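Local structure of DegQ (Legionella fallonii, 3PV2) at residues B[88-93]-B[127-132]; B[92-97]-B[219-224]; B[152-157]-B[175-180]; B[262-267]-B[284-289]; B[308-313]-B[331-336]. The protein is a self-compartmentizing protease of the HtrA family, probably a trypsin-like serine protease with chaperone activity, that assembles into large 12-mers. All blocks are in the same frame, centred on the assembly; numbering follows the deposited sequence.

Interaction 1 (B[88-93]-B[127-132]); sequences NGVIIT and LAVLKI
Strands 90-93 and 127-131 run antiparallel, their axes 4.6 Å apart at closest approach and 150° between their directions, with Ile91 facing Leu130 and Thr93 facing Ala128 in the hydrogen-bonded pairs. Ile91 is tied to Leu130 both ways: Ile91 N donates to Leu130 O and Leu130 N to Ile91 O, each at 2.9 Å. The Thr93 and Ala128 pair is closed in the same double fashion, and Ile132 N donates to Gly89 O. Gly89 itself has a positive phi and, together with Val90, faces Asp85 in a G1 beta bulge. Side chains alternate between two surfaces. On one, Val90 CG1 meets Val129 CG1 at 3.6 Å; both branches are anti to their own backbone N (chi1 170° and -176°), which swings the methyls into each other. Beside them Ile92 sends CD1 to Val129 CG2 (3.9 Å) and CG2 to Leu127 CD2 (4.1 Å), and this surface is covered by helix 239-252 through Val242, Ala246 and Ile249. At the Asn88 end the aliphatic part of Lys131 lies along the backbone, its CE 3.1 Å from Asn88 O. On the other surface Ile91 and Ile132 cross at about a right angle, CD1 to CD1 at 3.8 Å, while Thr93 CG2 rests on Leu130 CD1. Thr93 OG1 is hydrogen-bonded to Ser80 O, and Val106 and Ile104 pack on the neighbouring isoleucines and Leu130. Such a pair of neighbouring antiparallel strands, largely apolar on either surface, belongs to the first six-stranded barrel of the trypsin fold.

Interaction 2 (B[92-97]-B[219-224]); sequences ITNDHV and INTAIL
His96 CE1 and Thr221 CG2 meet at the interface of the two barrels of the trypsin fold, where the end of strand 90-93 turns into helix 95-98 beside strand 216-221. The His96 side chain leaves the helix with CB pointing toward 219-224. Its chi1 of 80° places CG between the backbone N and the carbonyl carbon, which turns the ring toward Thr221 and Ala222. From CG the ring runs to ND1, which is hydrogen-bonded to Asp126 OD2. The next atom, CE1, is the tip that touches: Thr221 CG2 approaches it at the ring edge, in plane, at 3.9 Å, while Ala222 O lies obliquely at 4.0 Å. Ser205 also packs on this ring, and its OG is hydrogen-bonded to Ala222 N. Histidine bonded to aspartate and flanked by this serine is consistent with the catalytic triad of trypsin-like proteases. Two residues before His96, Asn94 occupies the N-cap position and turns its amide group onto Asn220 and Thr221, its CG 3.8 Å from Asn220 O. At the strand end of the contact, Ile92 and Ile219 cross at about a right angle, with Ile92 CG2 set against Ile219 CG1 at 4.0 Å and Ile219 CD1 at 4.2 Å.

Interaction 3 (B[152-157]-B[175-180]); sequences DFVVAI and GIVSAL
Gly175 O is approached by two groups of the opposite strand: Val154 N donates to it at 2.8 Å, and Phe153 CA makes a longer CA-H...O contact. The N-H...O angle at Val154 is 166°, although the donor is tilted from the carbonyl plane. The bonds belong to the first strand pair of the second trypsin-fold barrel, in which 153-158 and 171-179 are antiparallel neighbours. Gly175 N returns a bond to Val154 O, and Val177 N is bound by Asp152 O at 2.9 Å, almost straight along the carbonyl direction. Asp152 O also receives a CA-H...O contact from Ile176, 3.2 Å from its CA. The segments cross steeply, at 108°, so that their paired part is short; past Val154 the first strand continues its pairing with the residues before Gly175, Ala156 bonding to Thr173. The side chains of the Phe153 and Ile176 pair start out in diverging directions, yet Ile176 CG2 comes obliquely to Phe153 CD2 at 3.5 Å, while Gly175 O sits at the edge of the same ring, in its plane. A second subunit covers this end: its Phe174 meets the Phe153 ring edge-to-face, and its Ser20 binds Asp152 OD1. Within the chain, Asp152 OD2 is held by Glu149 N. On the side where Thr196 and Ile194 pack, Val154 and Val177 cross at about a right angle. Val154 CG1 and Val177 CG2, each anti to its own carbonyl carbon, touch at 3.6 Å.

Interaction 4 (B[262-267]-B[284-289]); sequences IFVQHL and ALVSQV
The Phe263 ring and the Gln288 amide lie side by side and point the same way, their planes 33° apart. Gln288 CD stands 4.0 Å above one ring face, displaced toward the rim, and OE1 reaches the CE1 corner of Phe263 at 3.7 Å. The amide is also held by Asn290, whose ND2 donates to OE1. A second side-by-side couple follows along the same surface: the extended Gln265 chain runs beside Leu285, with Gln265 CG against Leu285 CD2 at 3.7 Å. Leu285 CG is anti to its backbone N (chi1 169°), which turns the isobutyl group alongside the glutamine rather than away from it. Between the couples sits Ser287, whose CB is 3.5 Å from Gln265 OE1. Its OG shares a water with Val264 O; the water donates to that carbonyl at 3.0 Å and lies at the edge of the Phe263 ring, in its plane. The other surface carries Val264, whose CG1 meets Ala284 CB and Val286 CG2; Val264 and Val286 both pack on Ile306. The backbone behind these side chains is antiparallel but slips by one residue between Phe263 and Val264, a beta bulge; Phe263 O takes Ser287 N at 2.9 Å, and Gln265 and Leu285 exchange bonds in both directions. A third subunit covers the surface that carries Phe263, Gln265 and Leu285: its Tyr447 N binds Gln265 OE1, and its Gly444 packs on Phe263. Strand 262-266 ends the sheet of the first PDZ domain within the chain, and probably corresponds to the strand that, in this family, borders the peptide-binding groove.

Interaction 5 (B[308-313]-B[331-336]); sequences QINDTK and STVKII
A type II' beta turn from Ile309 to Thr312 ends strand 305-309, and Asn310 at its first corner is bound to Lys334 of the antiparallel strand 332-339. Asn310 N donates to Lys334 O at 2.8 Å. Its side chain then stands in for its own backbone carbonyl, which would accept from Lys334 N in a regular antiparallel pair: Lys334 N donates to Asn310 OD1 at 2.9 Å and 172°, the donor tilted from the amide plane. With CG anti to the carbonyl carbon (chi1 -68°), the amide is swung back over the neighbouring strand, where OD1 also lies 3.4 Å from Val333 CA. Lys334 is thereby held at both its backbone N and O by one residue, while the turn leads the chain on toward 312-313. This hairpin and strand 332-339 belong to the curled antiparallel sheet of the first PDZ domain, closed on one side by helix 318-325. On that helix side Ile309 and Val333 lie side by side, Ile309 CG2 touching Val333 CG2 at 3.9 Å, and Val320 and Ile324 pack on Ile309. The opposite surface carries Gln308 and Ile336, again alongside and pointing the same way: CB meets CB at 3.8 Å, and Ile336 CD1 comes up to Gln308 CD. Beneath them the backbone is closed by Ile336 N to Gln308 O at 2.7 Å, whereas the return bond, Gln308 N to Ile336 O, is weak. The extended Lys334 side chain brings its NZ to 5.5 Å from Asp311 OD1, not in contact, though the opposite charges may attract each other weakly.

Interactions 1, 2 and 3 are buried in the protease part, whereas interactions 4 and 5 are only partly buried in the first PDZ domain. Interactions 1 and 2 share Ile92 and Thr93 and touch: the first holds two neighbouring strands of one barrel by backbone bonds, the second joins that barrel to the other mainly through side chains. Interaction 3 belongs to the second barrel and meets interaction 2 where Asn220 packs on Ala156 and Ile157. Interactions 4 and 5, with centres 15 Å apart, reach one sheet; amide side chains feature in both. Other subunits lie against interactions 3 and 4, but not against interactions 1, 2 and 5.

Interaction 1 (B[88-93]-B[127-132])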
# COMPACT_ATOMS: atom_id res chain seq x y z
N ASN B 88 12.09 -41.65 -45.48
CA ASN B 88 13.20 -41.37 -44.58
C ASN B 88 12.79 -40.89 -43.19
O ASN B 88 13.65 -40.58 -42.37
CB ASN B 88 14.17 -40.42 -45.26
CG ASN B 88 14.76 -41.01 -46.53
OD1 ASN B 88 14.61 -40.43 -47.61
ND2 ASN B 88 15.40 -42.21 -46.42
N GLY B 89 11.49 -40.81 -42.93
CA GLY B 89 11.01 -40.44 -41.61
C GLY B 89 11.37 -39.01 -41.22
O GLY B 89 11.75 -38.78 -40.09
N VAL B 90 11.23 -38.06 -42.14
CA VAL B 90 11.54 -36.61 -41.88
C VAL B 90 10.23 -35.89 -41.58
O VAL B 90 9.23 -36.02 -42.32
CB VAL B 90 12.21 -35.95 -43.11
CG1 VAL B 90 12.34 -34.40 -43.02
CG2 VAL B 90 13.57 -36.65 -43.46
N ILE B 91 10.30 -35.09 -40.53
CA ILE B 91 9.18 -34.43 -39.93
C ILE B 91 9.53 -32.98 -39.73
O ILE B 91 10.62 -32.66 -39.23
CB ILE B 91 8.97 -34.99 -38.55
CG1 ILE B 91 8.42 -36.40 -38.62
CG2 ILE B 91 8.04 -34.08 -37.76
CD1 ILE B 91 8.18 -37.09 -37.21
N ILE B 92 8.62 -32.09 -40.10
CA ILE B 92 8.87 -30.66 -39.89
C ILE B 92 8.09 -30.21 -38.68
O ILE B 92 6.93 -30.58 -38.49
CB ILE B 92 8.40 -29.80 -41.11
CG1 ILE B 92 9.23 -30.10 -42.34
CG2 ILE B 92 8.60 -28.35 -40.86
CD1 ILE B 92 10.67 -29.97 -42.19
N THR B 93 8.68 -29.34 -37.90
CA THR B 93 7.92 -28.71 -36.85
C THR B 93 8.44 -27.31 -36.65
O THR B 93 9.27 -26.86 -37.44
CB THR B 93 7.96 -29.53 -35.58
OG1 THR B 93 7.00 -28.96 -34.65
CG2 THR B 93 9.41 -29.60 -34.96
N LEU B 127 11.64 -22.96 -38.07
CA LEU B 127 11.49 -24.32 -38.53
C LEU B 127 12.52 -25.25 -37.94
O LEU B 127 13.61 -24.83 -37.55
CB LEU B 127 11.63 -24.39 -40.05
CG LEU B 127 10.52 -23.61 -40.75
CD1 LEU B 127 10.96 -23.47 -42.24
CD2 LEU B 127 9.16 -24.35 -40.54
N ALA B 128 12.17 -26.53 -37.83
CA ALA B 128 13.10 -27.55 -37.38
C ALA B 128 12.75 -28.82 -38.08
O ALA B 128 11.61 -29.05 -38.40
CB ALA B 128 13.01 -27.73 -35.92
N VAL B 129 13.77 -29.62 -38.35
CA VAL B 129 13.64 -30.89 -39.00
C VAL B 129 14.04 -31.96 -37.99
O VAL B 129 15.07 -31.83 -37.28
CB VAL B 129 14.57 -30.96 -40.19
CG1 VAL B 129 14.39 -32.23 -40.97
CG2 VAL B 129 14.42 -29.70 -41.08
N LEU B 130 13.20 -32.99 -37.94
CA LEU B 130 13.35 -34.12 -37.05
C LEU B 130 13.34 -35.38 -37.91
O LEU B 130 12.70 -35.42 -38.99
CB LEU B 130 12.15 -34.24 -36.09
CG LEU B 130 11.76 -33.06 -35.17
CD1 LEU B 130 10.55 -33.45 -34.29
CD2 LEU B 130 12.91 -32.59 -34.34
N LYS B 131 13.96 -36.42 -37.39
CA LYS B 131 13.94 -37.69 -38.03
C LYS B 131 13.56 -38.81 -37.05
O LYS B 131 13.99 -38.82 -35.90
CB LYS B 131 15.31 -37.94 -38.64
CG LYS B 131 15.57 -39.37 -38.96
CD LYS B 131 16.00 -39.60 -40.40
CE LYS B 131 16.11 -41.15 -40.65
NZ LYS B 131 16.82 -41.45 -41.91
N ILE B 132 12.76 -39.74 -37.54
CA ILE B 132 12.29 -40.88 -36.76
C ILE B 132 12.63 -42.09 -37.62
O ILE B 132 12.71 -41.96 -38.84
CB ILE B 132 10.77 -40.84 -36.45
CG1 ILE B 132 9.96 -40.64 -37.74
CG2 ILE B 132 10.45 -39.74 -35.46
CD1 ILE B 132 8.43 -40.85 -37.56

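Interaction 2 (B[92-97]-B[219-224])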
# COMPACT_ATOMS: atom_id res chain seq x y z
N ILE B 92 8.62 -32.09 -40.10
CA ILE B 92 8.87 -30.66 -39.89
C ILE B 92 8.09 -30.21 -38.68
O ILE B 92 6.93 -30.58 -38.49
CB ILE B 92 8.40 -29.80 -41.11
CG1 ILE B 92 9.23 -30.10 -42.34
CG2 ILE B 92 8.60 -28.35 -40.86
CD1 ILE B 92 10.67 -29.97 -42.19
N THR B 93 8.68 -29.34 -37.90
CA THR B 93 7.92 -28.71 -36.85
C THR B 93 8.44 -27.31 -36.65
O THR B 93 9.27 -26.86 -37.44
CB THR B 93 7.96 -29.53 -35.58
OG1 THR B 93 7.00 -28.96 -34.65
CG2 THR B 93 9.41 -29.60 -34.96
N ASN B 94 7.97 -26.58 -35.64
CA ASN B 94 8.59 -25.27 -35.40
C ASN B 94 9.84 -25.36 -34.58
O ASN B 94 9.95 -26.20 -33.70
CB ASN B 94 7.67 -24.43 -34.59
CG ASN B 94 6.39 -24.08 -35.32
OD1 ASN B 94 6.41 -23.61 -36.49
ND2 ASN B 94 5.27 -24.23 -34.64
N ASP B 95 10.78 -24.44 -34.79
CA ASP B 95 11.95 -24.39 -33.88
C ASP B 95 11.55 -24.12 -32.43
O ASP B 95 12.11 -24.73 -31.51
CB ASP B 95 13.01 -23.36 -34.37
CG ASP B 95 14.39 -23.60 -33.76
OD1 ASP B 95 14.91 -22.65 -33.14
OD2 ASP B 95 14.97 -24.71 -33.90
N HIS B 96 10.62 -23.19 -32.20
CA HIS B 96 10.21 -22.88 -30.82
C HIS B 96 9.62 -24.09 -30.10
O HIS B 96 9.75 -24.17 -28.89
CB HIS B 96 9.29 -21.67 -30.73
CG HIS B 96 7.86 -21.95 -31.07
ND1 HIS B 96 7.30 -21.55 -32.26
CD2 HIS B 96 6.86 -22.51 -30.36
CE1 HIS B 96 6.02 -21.90 -32.28
NE2 HIS B 96 5.73 -22.50 -31.14
N VAL B 97 9.04 -25.04 -30.82
CA VAL B 97 8.52 -26.26 -30.18
C VAL B 97 9.66 -27.08 -29.56
O VAL B 97 9.53 -27.61 -28.45
CB VAL B 97 7.66 -27.07 -31.21
CG1 VAL B 97 7.32 -28.48 -30.75
CG2 VAL B 97 6.37 -26.31 -31.51
N ILE B 219 3.24 -24.48 -42.76
CA ILE B 219 3.41 -25.02 -41.44
C ILE B 219 2.90 -24.03 -40.44
O ILE B 219 3.39 -22.89 -40.39
CB ILE B 219 4.85 -25.34 -41.15
CG1 ILE B 219 5.35 -26.43 -42.12
CG2 ILE B 219 5.03 -25.89 -39.71
CD1 ILE B 219 4.66 -27.76 -42.06
N ASN B 220 1.87 -24.42 -39.68
CA ASN B 220 1.24 -23.51 -38.68
C ASN B 220 2.31 -23.05 -37.69
O ASN B 220 3.16 -23.86 -37.24
CB ASN B 220 0.14 -24.20 -37.86
CG ASN B 220 -0.84 -25.01 -38.70
OD1 ASN B 220 -1.24 -26.17 -38.36
ND2 ASN B 220 -1.22 -24.43 -39.79
N THR B 221 2.25 -21.80 -37.31
CA THR B 221 3.09 -21.28 -36.24
C THR B 221 2.26 -20.41 -35.34
O THR B 221 1.75 -19.40 -35.78
CB THR B 221 4.15 -20.37 -36.78
OG1 THR B 221 4.78 -21.03 -37.86
CG2 THR B 221 5.23 -20.06 -35.68
N ALA B 222 2.17 -20.74 -34.07
CA ALA B 222 1.39 -19.94 -33.15
C ALA B 222 2.30 -18.88 -32.55
O ALA B 222 3.16 -19.20 -31.75
CB ALA B 222 0.79 -20.83 -32.06
N ILE B 223 2.13 -17.62 -32.95
CA ILE B 223 2.91 -16.50 -32.35
C ILE B 223 2.00 -15.66 -31.43
O ILE B 223 0.86 -15.34 -31.81
CB ILE B 223 3.71 -15.62 -33.43
CG1 ILE B 223 3.50 -14.09 -33.23
CG2 ILE B 223 3.35 -16.02 -34.89
CD1 ILE B 223 4.35 -13.46 -32.13
N LEU B 224 2.55 -15.31 -30.24
CA LEU B 224 1.89 -14.58 -29.11
C LEU B 224 1.56 -15.56 -27.98
O LEU B 224 2.19 -15.53 -26.91
CB LEU B 224 0.66 -13.71 -29.51
CG LEU B 224 -0.41 -13.32 -28.46
CD1 LEU B 224 -1.12 -12.00 -28.84
CD2 LEU B 224 -1.44 -14.45 -28.24

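Interaction 3 (B[152-157]-B[175-180])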
# COMPACT_ATOMS: atom_id res chain seq x y z
N ASP B 152 -8.86 -18.05 -50.54
CA ASP B 152 -8.83 -19.50 -50.72
C ASP B 152 -9.15 -20.14 -49.38
O ASP B 152 -8.65 -19.67 -48.35
CB ASP B 152 -7.44 -20.05 -51.12
CG ASP B 152 -7.02 -19.74 -52.60
OD1 ASP B 152 -7.87 -19.60 -53.50
OD2 ASP B 152 -5.78 -19.73 -52.84
N PHE B 153 -9.85 -21.28 -49.40
CA PHE B 153 -10.16 -22.01 -48.19
C PHE B 153 -9.02 -22.86 -47.67
O PHE B 153 -8.23 -23.42 -48.42
CB PHE B 153 -11.47 -22.81 -48.34
CG PHE B 153 -12.70 -21.96 -48.63
CD1 PHE B 153 -13.38 -22.07 -49.85
CD2 PHE B 153 -13.24 -21.14 -47.66
CE1 PHE B 153 -14.53 -21.35 -50.08
CE2 PHE B 153 -14.36 -20.41 -47.91
CZ PHE B 153 -15.01 -20.54 -49.14
N VAL B 154 -8.88 -22.92 -46.37
CA VAL B 154 -7.81 -23.66 -45.76
C VAL B 154 -8.25 -24.34 -44.51
O VAL B 154 -9.21 -23.92 -43.84
CB VAL B 154 -6.62 -22.72 -45.43
CG1 VAL B 154 -6.04 -22.09 -46.74
CG2 VAL B 154 -7.03 -21.65 -44.41
N VAL B 155 -7.53 -25.41 -44.17
CA VAL B 155 -7.69 -26.07 -42.88
C VAL B 155 -6.39 -26.14 -42.14
O VAL B 155 -5.37 -26.45 -42.70
CB VAL B 155 -8.31 -27.48 -43.05
CG1 VAL B 155 -8.23 -28.26 -41.71
CG2 VAL B 155 -9.73 -27.34 -43.53
N ALA B 156 -6.40 -25.76 -40.87
CA ALA B 156 -5.20 -25.98 -40.05
C ALA B 156 -5.36 -27.22 -39.22
O ALA B 156 -6.29 -27.32 -38.47
CB ALA B 156 -4.93 -24.74 -39.09
N ILE B 157 -4.41 -28.14 -39.28
CA ILE B 157 -4.53 -29.40 -38.59
C ILE B 157 -3.34 -29.61 -37.67
O ILE B 157 -2.17 -29.52 -38.11
CB ILE B 157 -4.45 -30.60 -39.54
CG1 ILE B 157 -5.20 -30.35 -40.83
CG2 ILE B 157 -5.05 -31.88 -38.83
CD1 ILE B 157 -4.97 -31.52 -41.83
N GLY B 175 -10.86 -21.92 -42.20
CA GLY B 175 -11.03 -20.52 -42.57
C GLY B 175 -10.51 -20.27 -43.97
O GLY B 175 -10.47 -21.20 -44.82
N ILE B 176 -10.19 -19.00 -44.22
CA ILE B 176 -9.56 -18.56 -45.47
C ILE B 176 -8.17 -17.98 -45.29
O ILE B 176 -7.79 -17.63 -44.17
CB ILE B 176 -10.44 -17.52 -46.17
CG1 ILE B 176 -10.63 -16.26 -45.37
CG2 ILE B 176 -11.82 -18.11 -46.62
CD1 ILE B 176 -11.10 -15.14 -46.28
N VAL B 177 -7.39 -17.94 -46.35
CA VAL B 177 -6.16 -17.18 -46.39
C VAL B 177 -6.63 -15.73 -46.29
O VAL B 177 -7.45 -15.26 -47.09
CB VAL B 177 -5.46 -17.42 -47.72
CG1 VAL B 177 -4.24 -16.53 -47.87
CG2 VAL B 177 -5.04 -18.80 -47.84
N SER B 178 -6.22 -15.03 -45.24
CA SER B 178 -6.71 -13.67 -45.01
C SER B 178 -5.77 -12.60 -45.55
O SER B 178 -6.20 -11.49 -45.82
CB SER B 178 -6.76 -13.41 -43.52
OG SER B 178 -7.75 -14.19 -42.97
N ALA B 179 -4.48 -12.92 -45.59
CA ALA B 179 -3.44 -11.96 -46.11
C ALA B 179 -2.14 -12.71 -46.42
O ALA B 179 -1.90 -13.79 -45.86
CB ALA B 179 -3.16 -10.86 -45.10
N LEU B 180 -1.32 -12.17 -47.32
CA LEU B 180 0.01 -12.74 -47.59
C LEU B 180 1.08 -11.74 -47.17
O LEU B 180 0.79 -10.56 -47.00
CB LEU B 180 0.14 -13.16 -49.05
CG LEU B 180 -0.89 -14.22 -49.46
CD1 LEU B 180 -1.05 -14.38 -50.98
CD2 LEU B 180 -0.55 -15.56 -48.85

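Interaction 4 (B[262-267]-B[284-289])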
# COMPACT_ATOMS: atom_id res chain seq x y z
N ILE B 262 22.10 -5.91 -51.11
CA ILE B 262 21.06 -5.04 -51.72
C ILE B 262 19.72 -5.03 -51.00
O ILE B 262 19.20 -6.09 -50.65
CB ILE B 262 20.69 -5.54 -53.07
CG1 ILE B 262 20.00 -6.90 -52.91
CG2 ILE B 262 21.93 -5.67 -53.92
CD1 ILE B 262 19.11 -7.24 -54.03
N PHE B 263 19.12 -3.85 -50.88
CA PHE B 263 17.82 -3.74 -50.34
C PHE B 263 16.83 -3.67 -51.48
O PHE B 263 17.08 -3.00 -52.49
CB PHE B 263 17.75 -2.44 -49.55
CG PHE B 263 18.37 -2.50 -48.17
CD1 PHE B 263 19.72 -2.85 -47.99
CD2 PHE B 263 17.62 -2.06 -47.05
CE1 PHE B 263 20.32 -2.83 -46.70
CE2 PHE B 263 18.20 -2.04 -45.75
CZ PHE B 263 19.54 -2.42 -45.57
N VAL B 264 15.67 -4.30 -51.31
CA VAL B 264 14.63 -4.20 -52.27
C VAL B 264 13.37 -3.61 -51.59
O VAL B 264 13.28 -3.54 -50.38
CB VAL B 264 14.35 -5.50 -52.93
CG1 VAL B 264 15.53 -5.89 -53.84
CG2 VAL B 264 13.97 -6.56 -51.90
N GLN B 265 12.45 -3.11 -52.38
CA GLN B 265 11.17 -2.69 -51.90
C GLN B 265 10.14 -3.18 -52.93
O GLN B 265 10.49 -3.48 -54.06
CB GLN B 265 11.09 -1.21 -51.76
CG GLN B 265 10.91 -0.39 -53.00
CD GLN B 265 11.05 1.12 -52.71
OE1 GLN B 265 12.16 1.56 -52.75
NE2 GLN B 265 9.97 1.87 -52.40
N HIS B 266 8.90 -3.19 -52.49
CA HIS B 266 7.74 -3.60 -53.30
C HIS B 266 7.54 -2.61 -54.42
O HIS B 266 7.56 -1.38 -54.20
CB HIS B 266 6.46 -3.69 -52.41
CG HIS B 266 5.25 -4.22 -53.13
ND1 HIS B 266 5.12 -5.55 -53.49
CD2 HIS B 266 4.12 -3.59 -53.55
CE1 HIS B 266 3.96 -5.70 -54.13
NE2 HIS B 266 3.34 -4.53 -54.18
N LEU B 267 7.37 -3.12 -55.63
CA LEU B 267 7.11 -2.27 -56.75
C LEU B 267 5.61 -2.24 -56.86
O LEU B 267 4.97 -3.21 -57.33
CB LEU B 267 7.75 -2.90 -58.01
CG LEU B 267 7.47 -2.15 -59.31
CD1 LEU B 267 8.21 -0.87 -59.32
CD2 LEU B 267 7.78 -3.00 -60.63
N ALA B 284 10.96 -6.84 -58.19
CA ALA B 284 11.46 -6.25 -56.95
C ALA B 284 12.29 -5.00 -57.29
O ALA B 284 13.22 -5.10 -58.06
CB ALA B 284 12.34 -7.26 -56.18
N LEU B 285 11.98 -3.87 -56.69
CA LEU B 285 12.69 -2.64 -57.00
C LEU B 285 13.90 -2.56 -56.12
O LEU B 285 13.80 -2.69 -54.92
CB LEU B 285 11.78 -1.49 -56.71
CG LEU B 285 12.30 -0.07 -56.70
CD1 LEU B 285 13.00 0.22 -58.00
CD2 LEU B 285 11.17 0.95 -56.48
N VAL B 286 15.06 -2.37 -56.71
CA VAL B 286 16.26 -2.26 -55.91
C VAL B 286 16.39 -0.82 -55.39
O VAL B 286 16.46 0.18 -56.16
CB VAL B 286 17.47 -2.59 -56.72
CG1 VAL B 286 18.73 -2.31 -55.88
CG2 VAL B 286 17.48 -4.03 -57.11
N SER B 287 16.39 -0.65 -54.07
CA SER B 287 16.50 0.74 -53.51
C SER B 287 17.88 1.16 -53.08
O SER B 287 18.11 2.33 -52.82
CB SER B 287 15.59 0.89 -52.30
OG SER B 287 15.74 -0.17 -51.37
N GLN B 288 18.78 0.20 -52.94
CA GLN B 288 20.16 0.51 -52.62
C GLN B 288 21.04 -0.66 -52.90
O GLN B 288 20.61 -1.74 -52.74
CB GLN B 288 20.26 0.92 -51.16
CG GLN B 288 21.23 0.28 -50.25
CD GLN B 288 21.17 0.79 -48.78
OE1 GLN B 288 21.87 0.24 -47.93
NE2 GLN B 288 20.40 1.84 -48.49
N VAL B 289 22.26 -0.39 -53.33
CA VAL B 289 23.33 -1.37 -53.50
C VAL B 289 24.57 -0.90 -52.70
O VAL B 289 25.08 0.18 -52.96
CB VAL B 289 23.70 -1.40 -55.00
CG1 VAL B 289 24.79 -2.47 -55.28
CG2 VAL B 289 22.45 -1.70 -55.86
O HOH W 1 14.76 -1.53 -48.79

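Interaction 5 (B[308-313]-B[331-336])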
# COMPACT_ATOMS: atom_id res chain seq x y z
N GLN B 308 14.16 -11.83 -62.04
CA GLN B 308 14.56 -13.22 -61.93
C GLN B 308 15.86 -13.38 -61.16
O GLN B 308 16.87 -12.68 -61.42
CB GLN B 308 14.82 -13.83 -63.30
CG GLN B 308 14.50 -15.32 -63.34
CD GLN B 308 14.65 -15.97 -64.76
OE1 GLN B 308 15.51 -16.85 -64.99
NE2 GLN B 308 13.81 -15.53 -65.69
N ILE B 309 15.83 -14.36 -60.28
CA ILE B 309 17.02 -14.80 -59.54
C ILE B 309 17.18 -16.34 -59.78
O ILE B 309 16.27 -17.12 -59.45
CB ILE B 309 16.85 -14.52 -58.06
CG1 ILE B 309 16.86 -13.00 -57.83
CG2 ILE B 309 17.96 -15.20 -57.22
CD1 ILE B 309 16.66 -12.62 -56.43
N ASN B 310 18.30 -16.73 -60.39
CA ASN B 310 18.53 -18.11 -60.85
C ASN B 310 17.37 -18.58 -61.72
O ASN B 310 17.15 -18.02 -62.77
CB ASN B 310 18.80 -19.06 -59.67
CG ASN B 310 20.14 -18.78 -58.98
OD1 ASN B 310 21.06 -18.24 -59.60
ND2 ASN B 310 20.23 -19.09 -57.68
N ASP B 311 16.60 -19.56 -61.28
CA ASP B 311 15.44 -20.01 -62.06
C ASP B 311 14.11 -19.50 -61.50
O ASP B 311 13.05 -19.90 -61.97
CB ASP B 311 15.38 -21.56 -62.15
CG ASP B 311 16.59 -22.17 -62.85
OD1 ASP B 311 17.03 -21.63 -63.89
OD2 ASP B 311 17.11 -23.18 -62.36
N THR B 312 14.15 -18.63 -60.49
CA THR B 312 12.90 -18.18 -59.90
C THR B 312 12.48 -16.85 -60.50
O THR B 312 13.18 -15.85 -60.42
CB THR B 312 13.01 -18.04 -58.40
OG1 THR B 312 13.52 -19.25 -57.86
CG2 THR B 312 11.69 -17.77 -57.78
N LYS B 313 11.33 -16.90 -61.14
CA LYS B 313 10.67 -15.73 -61.57
C LYS B 313 10.32 -14.82 -60.36
O LYS B 313 9.74 -15.28 -59.37
CB LYS B 313 9.44 -16.14 -62.34
CG LYS B 313 8.95 -15.10 -63.29
CD LYS B 313 9.90 -14.88 -64.51
CE LYS B 313 9.55 -13.49 -65.19
NZ LYS B 313 10.75 -12.69 -65.63
N SER B 331 28.10 -19.62 -53.56
CA SER B 331 27.30 -19.82 -54.79
C SER B 331 27.24 -18.63 -55.72
O SER B 331 27.20 -17.46 -55.30
CB SER B 331 25.88 -20.33 -54.57
OG SER B 331 25.35 -20.04 -53.33
N THR B 332 27.26 -18.96 -57.01
CA THR B 332 27.07 -18.00 -58.07
C THR B 332 25.55 -17.90 -58.23
O THR B 332 24.83 -18.91 -58.21
CB THR B 332 27.85 -18.41 -59.33
OG1 THR B 332 29.24 -18.11 -59.13
CG2 THR B 332 27.37 -17.68 -60.59
N VAL B 333 25.07 -16.66 -58.27
CA VAL B 333 23.67 -16.41 -58.54
C VAL B 333 23.44 -15.51 -59.74
O VAL B 333 24.15 -14.50 -59.94
CB VAL B 333 22.88 -15.91 -57.29
CG1 VAL B 333 23.79 -15.36 -56.23
CG2 VAL B 333 21.83 -14.95 -57.69
N LYS B 334 22.45 -15.92 -60.55
CA LYS B 334 22.12 -15.23 -61.77
C LYS B 334 21.01 -14.24 -61.43
O LYS B 334 20.03 -14.61 -60.83
CB LYS B 334 21.68 -16.23 -62.83
CG LYS B 334 20.95 -15.64 -64.00
CD LYS B 334 20.71 -16.66 -65.07
CE LYS B 334 19.50 -16.31 -65.87
NZ LYS B 334 19.06 -17.40 -66.80
N ILE B 335 21.17 -12.98 -61.79
CA ILE B 335 20.11 -11.98 -61.50
C ILE B 335 19.71 -11.26 -62.77
O ILE B 335 20.55 -10.72 -63.44
CB ILE B 335 20.55 -10.93 -60.45
CG1 ILE B 335 21.01 -11.58 -59.14
CG2 ILE B 335 19.38 -10.04 -60.15
CD1 ILE B 335 21.97 -10.67 -58.25
N ILE B 336 18.44 -11.27 -63.12
CA ILE B 336 18.00 -10.61 -64.34
C ILE B 336 17.25 -9.38 -63.90
O ILE B 336 16.40 -9.49 -63.07
CB ILE B 336 17.10 -11.54 -65.25
CG1 ILE B 336 17.93 -12.71 -65.81
CG2 ILE B 336 16.49 -10.77 -66.46
CD1 ILE B 336 17.10 -13.60 -66.74